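Thermospermine synthase (Medicago truncatula, PDB 6BQ6) probably transfers an aminopropyl group from decarboxylated S-adenosylmethionine to spermidine, yielding the tetraamine thermospermine and methylthioadenosine. Local coordinates at residues Val160-Ala164 against Lys165-Glu169; Pro185-Gly189 against Pro190-Leu194. All blocks are in the same frame, centred on the assembly; numbering follows the deposited sequence.

Contact 1 of 2, residues Val160-Ala164 against Lys165-Glu169; sequences VINDA and KAELE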
ATOM      1  N   VAL B 160      26.644 -28.574   4.906  1.00 24.37           N
ATOM      2  CA  VAL B 160      27.920 -27.984   4.549  1.00 25.48           C
ATOM      3  C   VAL B 160      27.662 -26.528   4.254  1.00 26.34           C
ATOM      4  O   VAL B 160      26.716 -26.199   3.538  1.00 25.57           O
ATOM      5  CB  VAL B 160      28.548 -28.652   3.323  1.00 27.81           C
ATOM      6  CG1 VAL B 160      29.790 -27.895   2.867  1.00 28.64           C
ATOM      7  CG2 VAL B 160      28.916 -30.098   3.618  1.00 29.24           C
ATOM      8  N   ILE B 161      28.468 -25.654   4.834  1.00 26.33           N
ATOM      9  CA  ILE B 161      28.372 -24.226   4.568  1.00 26.29           C
ATOM     10  C   ILE B 161      29.441 -23.861   3.555  1.00 26.91           C
ATOM     11  O   ILE B 161      30.622 -23.788   3.875  1.00 27.64           O
ATOM     12  CB  ILE B 161      28.518 -23.377   5.851  1.00 26.92           C
ATOM     13  CG1 ILE B 161      27.495 -23.847   6.930  1.00 26.46           C
ATOM     14  CG2 ILE B 161      28.315 -21.903   5.479  1.00 28.21           C
ATOM     15  CD1 ILE B 161      26.032 -23.787   6.516  1.00 25.65           C
ATOM     16  N   ASN B 162      29.018 -23.662   2.306  1.00 26.28           N
ATOM     17  CA  ASN B 162      29.935 -23.385   1.208  1.00 26.83           C
ATOM     18  C   ASN B 162      29.158 -22.953   0.010  1.00 27.49           C
ATOM     19  O   ASN B 162      27.917 -23.120  -0.073  1.00 26.44           O
ATOM     20  CB  ASN B 162      30.832 -24.628   0.910  1.00 27.14           C
ATOM     21  CG  ASN B 162      32.177 -24.294   0.245  1.00 29.18           C
ATOM     22  OD1 ASN B 162      32.555 -23.123   0.106  1.00 30.72           O
ATOM     23  ND2 ASN B 162      32.903 -25.336  -0.183  1.00 28.02           N
ATOM     24  N   ASP B 163      29.893 -22.345  -0.906  1.00 28.85           N
ATOM     25  CA  ASP B 163      29.462 -22.150  -2.279  1.00 30.82           C
ATOM     26  C   ASP B 163      29.349 -23.531  -2.916  1.00 28.47           C
ATOM     27  O   ASP B 163      30.286 -24.299  -2.829  1.00 26.47           O
ATOM     28  CB  ASP B 163      30.543 -21.376  -3.012  1.00 35.46           C
ATOM     29  CG  ASP B 163      30.212 -21.177  -4.453  1.00 39.08           C
ATOM     30  OD1 ASP B 163      29.399 -20.291  -4.746  1.00 47.73           O
ATOM     31  OD2 ASP B 163      30.755 -21.899  -5.304  1.00 41.44           O
ATOM     32  N   ALA B 164      28.221 -23.840  -3.546  1.00 27.48           N
ATOM     33  CA  ALA B 164      27.998 -25.171  -4.119  1.00 26.22           C
ATOM     34  C   ALA B 164      28.990 -25.509  -5.248  1.00 25.57           C
ATOM     35  O   ALA B 164      29.371 -26.668  -5.384  1.00 24.42           O
ATOM     36  CB  ALA B 164      26.553 -25.321  -4.604  1.00 28.03           C
ATOM     37  N   LYS B 165      29.423 -24.523  -6.056  1.00 27.08           N
ATOM     38  CA  LYS B 165      30.405 -24.806  -7.114  1.00 27.85           C
ATOM     39  C   LYS B 165      31.711 -25.223  -6.520  1.00 27.03           C
ATOM     40  O   LYS B 165      32.318 -26.199  -6.968  1.00 27.76           O
ATOM     41  CB  LYS B 165      30.619 -23.596  -8.079  1.00 30.14           C
ATOM     42  CG  LYS B 165      31.682 -23.831  -9.138  1.00 34.47           C
ATOM     43  CD  LYS B 165      31.828 -22.604 -10.046  1.00 36.80           C
ATOM     44  CE  LYS B 165      33.203 -22.507 -10.703  1.00 40.92           C
ATOM     45  NZ  LYS B 165      33.255 -23.298 -11.946  1.00 43.25           N
ATOM     46  N   ALA B 166      32.176 -24.480  -5.527  1.00 27.56           N
ATOM     47  CA  ALA B 166      33.410 -24.835  -4.829  1.00 27.82           C
ATOM     48  C   ALA B 166      33.327 -26.185  -4.178  1.00 27.91           C
ATOM     49  O   ALA B 166      34.279 -26.981  -4.265  1.00 28.91           O
ATOM     50  CB  ALA B 166      33.716 -23.781  -3.769  1.00 29.35           C
ATOM     51  N   GLU B 167      32.196 -26.448  -3.514  1.00 26.29           N
ATOM     52  CA  GLU B 167      32.013 -27.741  -2.835  1.00 26.52           C
ATOM     53  C   GLU B 167      32.044 -28.928  -3.786  1.00 25.97           C
ATOM     54  O   GLU B 167      32.793 -29.886  -3.559  1.00 25.55           O
ATOM     55  CB  GLU B 167      30.712 -27.755  -2.048  1.00 26.92           C
ATOM     56  CG  GLU B 167      30.526 -28.937  -1.150  1.00 26.66           C
ATOM     57  CD  GLU B 167      31.550 -29.039  -0.025  1.00 28.77           C
ATOM     58  OE1 GLU B 167      32.174 -28.011   0.305  1.00 28.48           O
ATOM     59  OE2 GLU B 167      31.661 -30.150   0.571  1.00 30.24           O
ATOM     60  N   LEU B 168      31.291 -28.838  -4.885  1.00 25.21           N
ATOM     61  CA  LEU B 168      31.267 -29.919  -5.878  1.00 26.64           C
ATOM     62  C   LEU B 168      32.640 -30.135  -6.538  1.00 28.64           C
ATOM     63  O   LEU B 168      33.067 -31.275  -6.704  1.00 29.08           O
ATOM     64  CB  LEU B 168      30.219 -29.668  -6.953  1.00 26.30           C
ATOM     65  CG  LEU B 168      28.756 -29.837  -6.481  1.00 25.76           C
ATOM     66  CD1 LEU B 168      27.780 -29.221  -7.473  1.00 26.52           C
ATOM     67  CD2 LEU B 168      28.429 -31.299  -6.262  1.00 25.36           C
ATOM     68  N   GLU B 169      33.287 -29.041  -6.910  1.00 30.36           N
ATOM     69  CA  GLU B 169      34.571 -29.108  -7.625  1.00 33.37           C
ATOM     70  C   GLU B 169      35.658 -29.669  -6.760  1.00 34.46           C
ATOM     71  O   GLU B 169      36.552 -30.326  -7.280  1.00 37.09           O
ATOM     72  CB  GLU B 169      35.015 -27.732  -8.098  1.00 37.45           C
ATOM     73  CG  GLU B 169      34.215 -27.311  -9.282  1.00 40.09           C
ATOM     74  CD  GLU B 169      34.793 -26.145 -10.053  1.00 45.35           C
ATOM     75  OE1 GLU B 169      35.402 -25.243  -9.426  1.00 43.87           O
ATOM     76  OE2 GLU B 169      34.564 -26.153 -11.297  1.00 48.08           O
TER

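Contact 2 of 2, residues Pro185-Gly189 against Pro190-Leu194; sequences PIEGG and PCYKL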
ATOM      1  N   PRO B 185      18.311 -16.874 -11.089  1.00 29.33           N
ATOM      2  CA  PRO B 185      19.561 -16.279 -11.586  1.00 31.36           C
ATOM      3  C   PRO B 185      19.368 -14.801 -11.906  1.00 37.02           C
ATOM      4  O   PRO B 185      18.318 -14.391 -12.367  1.00 40.36           O
ATOM      5  CB  PRO B 185      19.866 -17.081 -12.857  1.00 30.43           C
ATOM      6  CG  PRO B 185      18.572 -17.688 -13.269  1.00 29.30           C
ATOM      7  CD  PRO B 185      17.751 -17.872 -12.029  1.00 27.87           C
ATOM      8  N   ILE B 186      20.386 -14.022 -11.639  1.00 39.56           N
ATOM      9  CA  ILE B 186      20.372 -12.586 -11.893  1.00 46.64           C
ATOM     10  C   ILE B 186      21.823 -12.271 -12.284  1.00 49.29           C
ATOM     11  O   ILE B 186      22.725 -12.480 -11.480  1.00 49.45           O
ATOM     12  CB  ILE B 186      19.861 -11.779 -10.646  1.00 48.96           C
ATOM     13  CG1 ILE B 186      20.488 -12.271  -9.328  1.00 51.07           C
ATOM     14  CG2 ILE B 186      18.341 -11.910 -10.495  1.00 48.87           C
ATOM     15  CD1 ILE B 186      20.272 -11.361  -8.139  1.00 51.59           C
ATOM     16  N   GLU B 187      22.058 -11.923 -13.549  1.00 54.55           N
ATOM     17  CA  GLU B 187      23.400 -11.486 -14.003  1.00 58.57           C
ATOM     18  C   GLU B 187      24.056 -10.622 -12.928  1.00 59.41           C
ATOM     19  O   GLU B 187      23.550  -9.540 -12.614  1.00 61.55           O
ATOM     20  CB  GLU B 187      23.342 -10.706 -15.321  1.00 60.58           C
ATOM     21  CG  GLU B 187      24.659 -10.768 -16.082  1.00 64.47           C
ATOM     22  CD  GLU B 187      24.703 -11.868 -17.127  1.00 65.34           C
ATOM     23  OE1 GLU B 187      23.627 -12.436 -17.456  1.00 64.96           O
ATOM     24  OE2 GLU B 187      25.819 -12.139 -17.640  1.00 69.13           O
ATOM     25  N   GLY B 188      25.135 -11.129 -12.326  1.00 58.72           N
ATOM     26  CA  GLY B 188      25.846 -10.406 -11.267  1.00 56.00           C
ATOM     27  C   GLY B 188      25.516 -10.762  -9.827  1.00 53.42           C
ATOM     28  O   GLY B 188      26.145 -10.215  -8.939  1.00 54.66           O
ATOM     29  N   GLY B 189      24.528 -11.632  -9.570  1.00 51.31           N
ATOM     30  CA  GLY B 189      24.301 -12.188  -8.212  1.00 49.60           C
ATOM     31  C   GLY B 189      25.183 -13.416  -7.967  1.00 48.12           C
ATOM     32  O   GLY B 189      25.752 -13.953  -8.915  1.00 48.78           O
ATOM     33  N   PRO B 190      25.308 -13.878  -6.708  1.00 45.61           N
ATOM     34  CA  PRO B 190      26.181 -15.022  -6.341  1.00 44.64           C
ATOM     35  C   PRO B 190      25.666 -16.444  -6.781  1.00 43.22           C
ATOM     36  O   PRO B 190      26.456 -17.372  -6.948  1.00 42.14           O
ATOM     37  CB  PRO B 190      26.211 -14.942  -4.828  1.00 46.31           C
ATOM     38  CG  PRO B 190      24.843 -14.410  -4.478  1.00 45.96           C
ATOM     39  CD  PRO B 190      24.455 -13.461  -5.580  1.00 46.46           C
ATOM     40  N   CYS B 191      24.357 -16.588  -6.982  1.00 41.51           N
ATOM     41  CA  CYS B 191      23.796 -17.840  -7.534  1.00 39.53           C
ATOM     42  C   CYS B 191      23.952 -17.995  -9.003  1.00 34.95           C
ATOM     43  O   CYS B 191      23.800 -19.093  -9.500  1.00 31.01           O
ATOM     44  CB  CYS B 191      22.294 -17.918  -7.256  1.00 40.18           C
ATOM     45  SG  CYS B 191      22.076 -17.992  -5.512  1.00 44.04           S
ATOM     46  N   TYR B 192      24.155 -16.891  -9.719  1.00 33.12           N
ATOM     47  CA  TYR B 192      24.037 -16.867 -11.148  1.00 31.96           C
ATOM     48  C   TYR B 192      24.935 -17.939 -11.786  1.00 30.07           C
ATOM     49  O   TYR B 192      24.548 -18.610 -12.748  1.00 28.87           O
ATOM     50  CB  TYR B 192      24.402 -15.480 -11.698  1.00 33.66           C
ATOM     51  CG  TYR B 192      24.390 -15.469 -13.183  1.00 35.37           C
ATOM     52  CD1 TYR B 192      25.541 -15.760 -13.906  1.00 36.01           C
ATOM     53  CD2 TYR B 192      23.219 -15.208 -13.883  1.00 37.34           C
ATOM     54  CE1 TYR B 192      25.541 -15.793 -15.282  1.00 37.77           C
ATOM     55  CE2 TYR B 192      23.211 -15.204 -15.273  1.00 38.36           C
ATOM     56  CZ  TYR B 192      24.370 -15.517 -15.958  1.00 38.46           C
ATOM     57  OH  TYR B 192      24.389 -15.546 -17.292  1.00 40.24           O
ATOM     58  N   LYS B 193      26.133 -18.080 -11.251  1.00 28.37           N
ATOM     59  CA  LYS B 193      27.084 -19.029 -11.825  1.00 28.65           C
ATOM     60  C   LYS B 193      26.615 -20.487 -11.790  1.00 27.22           C
ATOM     61  O   LYS B 193      27.089 -21.310 -12.580  1.00 28.32           O
ATOM     62  CB  LYS B 193      28.449 -18.885 -11.195  1.00 30.34           C
ATOM     63  CG  LYS B 193      28.504 -19.262  -9.733  1.00 34.08           C
ATOM     64  CD  LYS B 193      29.907 -19.020  -9.233  1.00 37.94           C
ATOM     65  CE  LYS B 193      30.060 -19.542  -7.825  1.00 40.09           C
ATOM     66  NZ  LYS B 193      29.609 -18.529  -6.849  1.00 42.37           N
ATOM     67  N   LEU B 194      25.686 -20.789 -10.887  1.00 24.08           N
ATOM     68  CA  LEU B 194      25.167 -22.132 -10.744  1.00 24.56           C
ATOM     69  C   LEU B 194      24.048 -22.466 -11.732  1.00 24.21           C
ATOM     70  O   LEU B 194      23.425 -23.520 -11.629  1.00 23.92           O
ATOM     71  CB  LEU B 194      24.723 -22.340  -9.315  1.00 24.35           C
ATOM     72  CG  LEU B 194      25.793 -22.023  -8.263  1.00 26.20           C
ATOM     73  CD1 LEU B 194      25.245 -22.059  -6.824  1.00 27.91           C
ATOM     74  CD2 LEU B 194      26.982 -22.900  -8.339  1.00 27.63           C
TER
HETATM   75  O   HOH W   1      27.447 -16.002  -9.688  1.00 39.09           O

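Contact 1 of 2, residues Val160-Ala164 against Lys165-Glu169
Glu167, in the first turn of helix 164-169, reaches back to Val160 and Asn162. Its CB lies 3.6 Å from Asp163 O, close to the backbone bond that Glu167 N makes to that same oxygen. The chain then bends at chi2 (64°), which swings the carboxylate over to the two partners. Glu167 CD packs 3.6 Å from Val160 CG1, a methyl approaching from the opposite direction. At the tip, OE1 accepts a nearly straight hydrogen bond from Asn162 ND2 (2.8 Å, 172°); the donor comes almost along the C-O axis and the oxygen lies in the amide plane, although amide and carboxylate are turned 76° apart. Glu167 OE2 lies 3.7 Å from Val160 CG1 and has a salt bridge to Lys171. Shortened to an alanine here, the side chain would no longer reach Asn162, whose amide would probably be left with just the weak bond its OD1 accepts from Asp163 N, and Lys171 would lose its carboxylate mate.

The helix start itself is capped by Asp163. With CG anti to the backbone N, its OD2 uses the anti lone pair to accept from Ala166 N at 3.0 Å, the classical N-cap bond, while OD1 is held in a salt bridge by Lys193. Asp163 and Ala164 both belong to the adenosine site, in a strand-to-helix junction of the Rossmann-like domain. Strand 157-161 is one of the two outermost strands of its sheet within the chain and pairs in parallel with strand 127-132. Glu167 rests on Cys131 of that strand and on Phe106 of strand 104-107, whereas Lys165 and Leu168 lean on helix 197-204.

Contact 2 of 2, residues Pro185-Gly189 against Pro190-Leu194
Tyr192 turns its side chain back onto a type II beta turn, Ile186 to Gly189, in the loop between strand 175-181 and helix 197-204 of the Rossmann-like domain. With chi1 near 175°, CG points opposite the backbone N and the ring lies alongside the turn. Glu187 CA meets the ring in an off-centre CH-pi contact, 4.2 Å from the centroid and 29° off the normal. Farther out, the Glu187 chain bends at chi2 and runs obliquely across the tyrosine, its carboxylate tilted 50° to the ring plane; Glu187 OE1 comes within 3.5 Å of Tyr192 CZ near the phenol end. Nearer the base of the ring, Pro185 CB touches Tyr192 CD2 at 4.0 Å, so that apolar carbon and turn backbone both pack on the buried aromatic group.

The turn is closed by Gly189 N donating to Ile186 O. Gly188 has a positive phi, where a side chain would crowd the carbonyl oxygen of Glu187, and at Gly189 a CB would run into Ile186 CG1. Past the turn, Pro190 and Cys191, both of the adenosine site, lead into the 3-10 segment at Tyr192. Tyr192 N donates a weak hydrogen bond back to Gly189 O (3.4 Å). The Lys193 ammonium has a salt bridge to Asp163, with a weak second bond to Pro190 O. A water reinforces the junction, donating to Gly189 O at 2.8 Å and accepting from Lys193 N at 2.9 Å.

Contact 1 closes before contact 2 opens along the chain, and their centres lie 15 Å apart. A salt bridge joins them, Asp163 OD1 to Lys193 NZ at 2.8 Å, tying the helix-capping residue to the loop. Beside it Lys165 CB packs 3.7 Å from Leu194 CD2. Both contacts contribute to the adenosine site: Asp163 and Ala164 from one, Pro190 and Cys191 from the other, the side chains of Asp163 and Pro190 being about 6 Å apart. No adenosine is bound to this chain here. The side chain of Cys191 is about 7 Å from the bound thermospermine. The side chain of Ala164 is about 11 Å from the same ligand, placing contact 2 nearer the polyamine.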